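PDB 6F72: VAO-type flavoprotein oxidase VAO615 from Myceliophthora thermophila, which binds FAD bicovalently and probably acts as an oxidoreductase whose reduced flavin reacts rapidly with molecular oxygen, its substrate being unknown. Local coordinates for residues G300-S312 and N346-D359. Residues are numbered along the deposited sequence; the frame is centred on the assembly and turned at random.
With NAG (2-acetamido-2-deoxy-beta-D-glucopyranose), chain F.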
loop_
_atom_site.group_PDB
_atom_site.type_symbol
_atom_site.label_atom_id
_atom_site.label_comp_id
_atom_site.label_asym_id
_atom_site.label_seq_id
_atom_site.Cartn_x
_atom_site.Cartn_y
_atom_site.Cartn_z
ATOM N N GLY A 300 -3.292 2.747 -25.345
ATOM C CA GLY A 300 -2.594 2.752 -26.617
ATOM C C GLY A 300 -1.219 2.165 -26.385
ATOM O O GLY A 300 -0.912 1.725 -25.274
ATOM N N ILE A 301 -0.413 2.146 -27.444
ATOM C CA ILE A 301 1.007 1.777 -27.422
ATOM C C ILE A 301 1.714 2.265 -26.141
ATOM O O ILE A 301 1.514 3.402 -25.716
ATOM C CB ILE A 301 1.675 2.269 -28.750
ATOM C CG1 ILE A 301 1.807 1.124 -29.760
ATOM C CG2 ILE A 301 3.026 2.953 -28.548
ATOM C CD1 ILE A 301 0.535 0.779 -30.506
ATOM N N VAL A 302 2.479 1.379 -25.498
ATOM C CA VAL A 302 3.290 1.738 -24.324
ATOM C C VAL A 302 4.739 1.308 -24.558
ATOM O O VAL A 302 5.023 0.116 -24.737
ATOM C CB VAL A 302 2.750 1.143 -22.987
ATOM C CG1 VAL A 302 3.647 1.528 -21.811
ATOM C CG2 VAL A 302 1.336 1.620 -22.708
ATOM N N GLY A 303 5.637 2.293 -24.569
ATOM C CA GLY A 303 7.075 2.046 -24.672
ATOM C C GLY A 303 7.668 1.541 -23.366
ATOM O O GLY A 303 7.308 2.002 -22.278
ATOM N N GLY A 304 8.588 0.594 -23.473
ATOM C CA GLY A 304 9.181 -0.021 -22.292
ATOM C C GLY A 304 10.648 -0.308 -22.471
ATOM O O GLY A 304 11.142 -0.376 -23.601
ATOM N N THR A 305 11.348 -0.455 -21.351
ATOM C CA THR A 305 12.726 -0.922 -21.370
ATOM C C THR A 305 13.174 -1.521 -20.057
ATOM O O THR A 305 12.658 -1.173 -18.990
ATOM C CB THR A 305 13.731 0.182 -21.789
ATOM O OG1 THR A 305 14.971 -0.438 -22.143
ATOM C CG2 THR A 305 13.965 1.216 -20.664
ATOM N N LEU A 306 14.126 -2.442 -20.169
ATOM C CA LEU A 306 15.060 -2.725 -19.099
ATOM C C LEU A 306 16.253 -1.802 -19.328
ATOM O O LEU A 306 16.756 -1.682 -20.454
ATOM C CB LEU A 306 15.502 -4.199 -19.107
ATOM C CG LEU A 306 16.245 -4.752 -17.880
ATOM C CD1 LEU A 306 15.951 -6.233 -17.711
ATOM C CD2 LEU A 306 17.754 -4.536 -17.950
ATOM N N LEU A 307 16.682 -1.144 -18.256
ATOM C CA LEU A 307 17.925 -0.389 -18.250
ATOM C C LEU A 307 18.714 -0.710 -16.987
ATOM O O LEU A 307 18.320 -0.322 -15.883
ATOM C CB LEU A 307 17.654 1.117 -18.392
ATOM C CG LEU A 307 18.776 2.145 -18.164
ATOM C CD1 LEU A 307 19.969 1.929 -19.090
ATOM C CD2 LEU A 307 18.214 3.553 -18.309
ATOM N N GLY A 308 19.826 -1.420 -17.166
ATOM C CA GLY A 308 20.669 -1.850 -16.055
ATOM C C GLY A 308 22.132 -1.517 -16.244
ATOM O O GLY A 308 22.626 -1.484 -17.370
ATOM N N PHE A 309 22.818 -1.259 -15.131
ATOM C CA PHE A 309 24.268 -1.038 -15.111
ATOM C C PHE A 309 24.861 -1.428 -13.761
ATOM O O PHE A 309 24.156 -1.411 -12.748
ATOM C CB PHE A 309 24.624 0.413 -15.477
ATOM C CG PHE A 309 24.087 1.452 -14.523
ATOM C CD1 PHE A 309 24.809 1.822 -13.380
ATOM C CD2 PHE A 309 22.870 2.105 -14.789
ATOM C CE1 PHE A 309 24.321 2.790 -12.505
ATOM C CE2 PHE A 309 22.383 3.082 -13.924
ATOM C CZ PHE A 309 23.109 3.423 -12.781
ATOM N N ASN A 310 26.154 -1.759 -13.755
ATOM C CA ASN A 310 26.843 -2.211 -12.538
ATOM C C ASN A 310 28.273 -1.653 -12.356
ATOM O O ASN A 310 28.696 -0.767 -13.101
ATOM C CB ASN A 310 26.800 -3.745 -12.431
ATOM C CG ASN A 310 27.456 -4.448 -13.602
ATOM O OD1 ASN A 310 28.642 -4.265 -13.873
ATOM N ND2 ASN A 310 26.680 -5.273 -14.297
ATOM N N ASP A 311 29.002 -2.171 -11.363
ATOM C CA ASP A 311 30.352 -1.672 -11.045
ATOM C C ASP A 311 31.526 -2.559 -11.504
ATOM O O ASP A 311 32.685 -2.247 -11.223
ATOM C CB ASP A 311 30.467 -1.273 -9.554
ATOM C CG ASP A 311 30.374 -2.455 -8.590
ATOM O OD1 ASP A 311 30.370 -3.628 -9.017
ATOM O OD2 ASP A 311 30.313 -2.192 -7.371
ATOM N N SER A 312 31.210 -3.628 -12.240
ATOM C CA SER A 312 32.181 -4.648 -12.674
ATOM C C SER A 312 33.254 -4.175 -13.651
ATOM O O SER A 312 34.222 -4.899 -13.897
ATOM C CB SER A 312 31.458 -5.849 -13.284
ATOM O OG SER A 312 30.544 -6.408 -12.363
ATOM N N ASN A 346 23.913 -2.401 -4.014
ATOM C CA ASN A 346 25.264 -1.962 -3.627
ATOM C C ASN A 346 26.252 -1.927 -4.801
ATOM O O ASN A 346 27.249 -1.204 -4.750
ATOM C CB ASN A 346 25.796 -2.877 -2.502
ATOM C CG ASN A 346 27.018 -2.307 -1.787
ATOM O OD1 ASN A 346 27.127 -1.092 -1.571
ATOM N ND2 ASN A 346 27.951 -3.196 -1.405
ATOM N N ASN A 347 25.972 -2.705 -5.849
ATOM C CA ASN A 347 26.882 -2.867 -6.991
ATOM C C ASN A 347 26.189 -2.735 -8.348
ATOM O O ASN A 347 26.864 -2.582 -9.366
ATOM C CB ASN A 347 27.616 -4.221 -6.925
ATOM C CG ASN A 347 28.218 -4.503 -5.562
ATOM O OD1 ASN A 347 27.629 -5.229 -4.758
ATOM N ND2 ASN A 347 29.387 -3.922 -5.287
ATOM N N SER A 348 24.859 -2.811 -8.371
ATOM C CA SER A 348 24.099 -2.689 -9.625
ATOM C C SER A 348 22.752 -2.000 -9.454
ATOM O O SER A 348 22.179 -2.017 -8.360
ATOM C CB SER A 348 23.933 -4.040 -10.329
ATOM O OG SER A 348 23.087 -4.899 -9.604
ATOM N N LEU A 349 22.291 -1.371 -10.539
ATOM C CA LEU A 349 20.962 -0.751 -10.636
ATOM C C LEU A 349 20.209 -1.347 -11.823
ATOM O O LEU A 349 20.726 -1.402 -12.946
ATOM C CB LEU A 349 21.060 0.788 -10.776
ATOM C CG LEU A 349 19.749 1.609 -10.717
ATOM C CD1 LEU A 349 19.933 2.891 -9.919
ATOM C CD2 LEU A 349 19.159 1.910 -12.093
ATOM N N THR A 350 18.981 -1.781 -11.566
ATOM C CA THR A 350 18.139 -2.368 -12.601
ATOM C C THR A 350 16.850 -1.588 -12.651
ATOM O O THR A 350 16.129 -1.519 -11.654
ATOM C CB THR A 350 17.849 -3.859 -12.319
ATOM O OG1 THR A 350 19.088 -4.559 -12.170
ATOM C CG2 THR A 350 17.052 -4.484 -13.469
ATOM N N ALA A 351 16.564 -1.012 -13.813
ATOM C CA ALA A 351 15.398 -0.163 -13.994
ATOM C C ALA A 351 14.498 -0.693 -15.070
ATOM O O ALA A 351 14.966 -1.229 -16.075
ATOM C CB ALA A 351 15.825 1.254 -14.328
ATOM N N TYR A 352 13.198 -0.527 -14.839
ATOM C CA TYR A 352 12.169 -0.772 -15.841
ATOM C C TYR A 352 11.494 0.534 -16.203
ATOM O O TYR A 352 10.979 1.241 -15.329
ATOM C CB TYR A 352 11.121 -1.752 -15.325
ATOM C CG TYR A 352 11.645 -3.084 -14.829
ATOM C CD1 TYR A 352 12.624 -3.801 -15.543
ATOM C CD2 TYR A 352 11.122 -3.660 -13.660
ATOM C CE1 TYR A 352 13.085 -5.036 -15.087
ATOM C CE2 TYR A 352 11.564 -4.904 -13.203
ATOM C CZ TYR A 352 12.544 -5.581 -13.919
ATOM O OH TYR A 352 12.980 -6.811 -13.470
ATOM N N GLY A 353 11.522 0.851 -17.493
ATOM C CA GLY A 353 10.944 2.089 -18.008
ATOM C C GLY A 353 9.521 1.952 -18.508
ATOM O O GLY A 353 9.169 0.943 -19.117
ATOM N N THR A 354 8.723 2.992 -18.261
ATOM C CA THR A 354 7.331 3.078 -18.710
ATOM C C THR A 354 7.145 4.393 -19.480
ATOM O O THR A 354 7.263 5.487 -18.919
ATOM C CB THR A 354 6.359 2.986 -17.520
ATOM O OG1 THR A 354 6.525 1.713 -16.880
ATOM C CG2 THR A 354 4.908 3.148 -17.970
ATOM N N MET A 355 6.867 4.259 -20.772
ATOM C CA MET A 355 6.846 5.393 -21.688
ATOM C C MET A 355 5.547 5.417 -22.517
ATOM O O MET A 355 5.559 5.056 -23.701
ATOM C CB MET A 355 8.110 5.368 -22.570
ATOM C CG MET A 355 9.406 5.597 -21.796
ATOM S SD MET A 355 10.916 5.070 -22.633
ATOM C CE MET A 355 10.897 3.309 -22.279
ATOM N N PRO A 356 4.416 5.826 -21.890
ATOM C CA PRO A 356 3.103 5.698 -22.559
ATOM C C PRO A 356 3.024 6.443 -23.890
ATOM O O PRO A 356 3.467 7.587 -23.989
ATOM C CB PRO A 356 2.122 6.280 -21.530
ATOM C CG PRO A 356 2.817 6.109 -20.216
ATOM C CD PRO A 356 4.267 6.374 -20.524
ATOM N N GLY A 357 2.502 5.773 -24.912
ATOM C CA GLY A 357 2.361 6.362 -26.245
ATOM C C GLY A 357 3.639 6.509 -27.057
ATOM O O GLY A 357 3.605 7.090 -28.153
ATOM N N ALA A 358 4.756 5.994 -26.538
ATOM C CA ALA A 358 6.053 6.086 -27.217
ATOM C C ALA A 358 6.327 4.854 -28.064
ATOM O O ALA A 358 6.275 3.740 -27.555
ATOM C CB ALA A 358 7.184 6.304 -26.212
ATOM N N ASP A 359 6.601 5.048 -29.356
ATOM C CA ASP A 359 7.087 3.940 -30.184
ATOM C C ASP A 359 8.608 3.769 -30.028
ATOM O O ASP A 359 9.233 4.439 -29.188
ATOM C CB ASP A 359 6.615 4.024 -31.656
ATOM C CG ASP A 359 7.277 5.149 -32.452
ATOM O OD1 ASP A 359 8.525 5.247 -32.507
ATOM O OD2 ASP A 359 6.524 5.926 -33.079
HETATM C C1 NAG F . 27.144 -6.048 -15.425
HETATM C C2 NAG F . 26.540 -7.464 -15.434
HETATM C C3 NAG F . 27.002 -8.269 -16.656
HETATM C C4 NAG F . 26.864 -7.468 -17.957
HETATM C C5 NAG F . 27.623 -6.140 -17.799
HETATM C C6 NAG F . 27.650 -5.297 -19.073
HETATM C C7 NAG F . 26.100 -8.309 -13.129
HETATM C C8 NAG F . 26.706 -9.077 -11.990
HETATM N N2 NAG F . 26.894 -8.169 -14.203
HETATM O O3 NAG F . 26.255 -9.487 -16.744
HETATM O O4 NAG F . 27.352 -8.238 -19.066
HETATM O O5 NAG F . 27.054 -5.390 -16.705
HETATM O O6 NAG F . 26.373 -4.689 -19.300
HETATM O O7 NAG F . 24.965 -7.857 -13.050
#
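F309 and L349 form a hydrogen-bonded pair across two neighbouring antiparallel strands, 302-310 and 348-356, within the seven-stranded antiparallel sheet of this VAO-type fold, their side chains on one face of the sheet. With chi1 at 62°, CG of F309 lies between its own N and carbonyl carbon, which turns one ring face toward L349, whose CB lies 4.2 Å from the F309 ring centroid, a CH-pi contact. On the same side, M355 bends at chi3 and brings CE to 4.0 Å from T305 CG2, on the face packed against helix 360-376 through its L366, L367, L371 and L374. The other face carries L306 alongside Y352, with L306 CD1 at the ring edge, 4.1 Å from Y352 CE1. At the strand end, N347 ND2 donates to the syn side of D311 OD2 at 2.9 Å, nearly straight (169°), with the amide and carboxylate planes twisted 61° apart. Since N316 also donates to OD2, an alanine in place of D311 would probably leave both amides without this shared acceptor. Next door, N310 carries the N-linked glycan through ND2, while its OD1 closes an Asx turn by accepting from S312 N at 3.1 Å.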